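Local coordinates for glycine cleavage system transcriptional repressor, putative (Vibrio cholerae, PDB 1U8S), which probably acts as a cytoplasmic transcriptional repressor of the glycine cleavage system, built from two ACT domains, at residues Ser151-Leu155 with Met156-Glu160. Numbering follows the deposited sequence.
Sequences SGCNL and MQLQE
Asn154 and Gln157 meet where a loop turns into a helix, in a worked example of a helix N-terminus. Asn154 holds the N-cap position, and its side chain crosses that of Gln157 at about a right angle, with CG of Asn154 3.3 Å from CB of Gln157. With CG of Asn154 anti to the backbone N (chi1 -168°), its amide swings forward beside the backbone at Met156 and Gln157. The chi1 of Gln157 (-176°) and its extended chain carry the glutamine amide outward, its plane turned 48° from that of Asn154. The backbone closes the first turn: Leu158 N donates to Asn154 O at 2.9 Å, lying in the carbonyl plane, and Gln159 N donates to Leu155 O at 3.0 Å along a straighter N-H path but tilted from that carbonyl's plane. Just beyond the two carbonyl oxygens sit the CB atoms of their donor residues, Leu158 CB 3.6 Å from Asn154 O and Gln159 CB 3.5 Å from Leu155 O. On the apolar side, Cys153 SG approaches Leu158 CD2 at 4.3 Å, a loose contact. Asn154 and Gln157 are exposed, whereas Leu158 is buried. Helix 155-168 packs on the four-stranded antiparallel sheet of the second ACT domain, where Leu155 and Leu158 both touch Val149 of strand 141-149 and Phe177 of strand 172-179, and Leu158 also reaches Val94 of strand 92-100.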
ATOM      1  N   SER B 151       9.265  12.531 -14.036  1.00 53.15           N
ATOM      2  CA  SER B 151      10.290  12.777 -15.051  1.00 53.37           C
ATOM      3  C   SER B 151      11.046  14.095 -14.832  1.00 52.46           C
ATOM      4  O   SER B 151      12.193  14.242 -15.264  1.00 51.22           O
ATOM      5  CB  SER B 151       9.634  12.785 -16.431  1.00 54.30           C
ATOM      6  OG  SER B 151       8.553  13.705 -16.454  1.00 56.12           O
ATOM      7  N   GLY B 152      10.399  15.041 -14.157  1.00 51.96           N
ATOM      8  CA  GLY B 152      11.019  16.329 -13.900  1.00 52.31           C
ATOM      9  C   GLY B 152      12.036  16.336 -12.775  1.00 53.02           C
ATOM     10  O   GLY B 152      12.503  17.398 -12.367  1.00 53.71           O
ATOM     11  N   CYS B 153      12.388  15.152 -12.278  1.00 53.30           N
ATOM     12  CA  CYS B 153      13.348  15.035 -11.190  1.00 51.53           C
ATOM     13  C   CYS B 153      14.749  14.646 -11.666  1.00 50.88           C
ATOM     14  O   CYS B 153      14.935  13.662 -12.388  1.00 50.23           O
ATOM     15  CB  CYS B 153      12.846  14.017 -10.159  1.00 52.78           C
ATOM     16  SG  CYS B 153      13.918  13.789  -8.709  1.00 51.14           S
ATOM     17  N   ASN B 154      15.724  15.445 -11.246  1.00 48.93           N
ATOM     18  CA  ASN B 154      17.129  15.250 -11.574  1.00 48.86           C
ATOM     19  C   ASN B 154      17.669  14.102 -10.709  1.00 48.41           C
ATOM     20  O   ASN B 154      17.984  14.284  -9.527  1.00 47.21           O
ATOM     21  CB  ASN B 154      17.882  16.557 -11.291  1.00 49.47           C
ATOM     22  CG  ASN B 154      19.290  16.570 -11.856  1.00 50.00           C
ATOM     23  OD1 ASN B 154      19.878  17.635 -12.023  1.00 51.59           O
ATOM     24  ND2 ASN B 154      19.840  15.394 -12.140  1.00 50.38           N
ATOM     25  N   LEU B 155      17.773  12.925 -11.317  1.00 46.87           N
ATOM     26  CA  LEU B 155      18.225  11.732 -10.623  1.00 48.26           C
ATOM     27  C   LEU B 155      19.650  11.791 -10.096  1.00 49.86           C
ATOM     28  O   LEU B 155      19.909  11.378  -8.967  1.00 49.93           O
ATOM     29  CB  LEU B 155      18.046  10.504 -11.523  1.00 47.07           C
ATOM     30  CG  LEU B 155      16.616  10.280 -12.040  1.00 48.04           C
ATOM     31  CD1 LEU B 155      16.531   8.937 -12.758  1.00 48.19           C
ATOM     32  CD2 LEU B 155      15.631  10.312 -10.875  1.00 47.89           C
ATOM     33  N   MET B 156      20.577  12.295 -10.903  1.00 52.40           N
ATOM     34  CA  MET B 156      21.964  12.393 -10.466  1.00 53.36           C
ATOM     35  C   MET B 156      22.035  13.352  -9.277  1.00 51.55           C
ATOM     36  O   MET B 156      22.835  13.178  -8.358  1.00 51.23           O
ATOM     37  CB  MET B 156      22.845  12.900 -11.608  1.00 57.79           C
ATOM     38  CG  MET B 156      24.340  12.906 -11.290  1.00 64.81           C
ATOM     39  SD  MET B 156      25.074  11.243 -11.025  1.00 71.84           S
ATOM     40  CE  MET B 156      25.081  11.131  -9.216  1.00 68.74           C
ATOM     41  N   GLN B 157      21.175  14.361  -9.299  1.00 49.76           N
ATOM     42  CA  GLN B 157      21.128  15.342  -8.227  1.00 49.30           C
ATOM     43  C   GLN B 157      20.489  14.777  -6.950  1.00 47.33           C
ATOM     44  O   GLN B 157      20.915  15.104  -5.842  1.00 46.45           O
ATOM     45  CB  GLN B 157      20.353  16.571  -8.690  1.00 50.20           C
ATOM     46  CG  GLN B 157      20.326  17.675  -7.671  1.00 52.07           C
ATOM     47  CD  GLN B 157      19.529  18.857  -8.140  1.00 53.92           C
ATOM     48  OE1 GLN B 157      19.836  19.446  -9.178  1.00 53.66           O
ATOM     49  NE2 GLN B 157      18.492  19.218  -7.380  1.00 53.30           N
ATOM     50  N   LEU B 158      19.458  13.947  -7.105  1.00 44.52           N
ATOM     51  CA  LEU B 158      18.803  13.346  -5.954  1.00 42.82           C
ATOM     52  C   LEU B 158      19.811  12.429  -5.275  1.00 43.20           C
ATOM     53  O   LEU B 158      19.909  12.390  -4.041  1.00 43.03           O
ATOM     54  CB  LEU B 158      17.580  12.534  -6.396  1.00 42.72           C
ATOM     55  CG  LEU B 158      16.804  11.745  -5.328  1.00 41.27           C
ATOM     56  CD1 LEU B 158      16.244  12.676  -4.265  1.00 39.59           C
ATOM     57  CD2 LEU B 158      15.682  10.986  -6.002  1.00 38.78           C
ATOM     58  N   GLN B 159      20.576  11.709  -6.087  1.00 41.37           N
ATOM     59  CA  GLN B 159      21.563  10.789  -5.561  1.00 41.36           C
ATOM     60  C   GLN B 159      22.690  11.493  -4.826  1.00 40.98           C
ATOM     61  O   GLN B 159      23.209  10.989  -3.836  1.00 40.58           O
ATOM     62  CB  GLN B 159      22.124   9.944  -6.684  1.00 43.18           C
ATOM     63  CG  GLN B 159      23.232   9.015  -6.264  1.00 47.64           C
ATOM     64  CD  GLN B 159      23.448   7.942  -7.293  1.00 51.70           C
ATOM     65  OE1 GLN B 159      22.689   6.976  -7.355  1.00 54.67           O
ATOM     66  NE2 GLN B 159      24.468   8.112  -8.131  1.00 54.66           N
ATOM     67  N   GLU B 160      23.080  12.659  -5.314  1.00 40.04           N
ATOM     68  CA  GLU B 160      24.143  13.398  -4.662  1.00 39.69           C
ATOM     69  C   GLU B 160      23.656  13.926  -3.321  1.00 37.33           C
ATOM     70  O   GLU B 160      24.333  13.783  -2.311  1.00 37.44           O
ATOM     71  CB  GLU B 160      24.635  14.530  -5.577  1.00 43.91           C
ATOM     72  CG  GLU B 160      25.691  14.055  -6.581  1.00 48.88           C
ATOM     73  CD  GLU B 160      26.016  15.075  -7.660  1.00 52.86           C
ATOM     74  OE1 GLU B 160      27.069  14.922  -8.319  1.00 53.52           O
ATOM     75  OE2 GLU B 160      25.216  16.019  -7.859  1.00 55.59           O
TER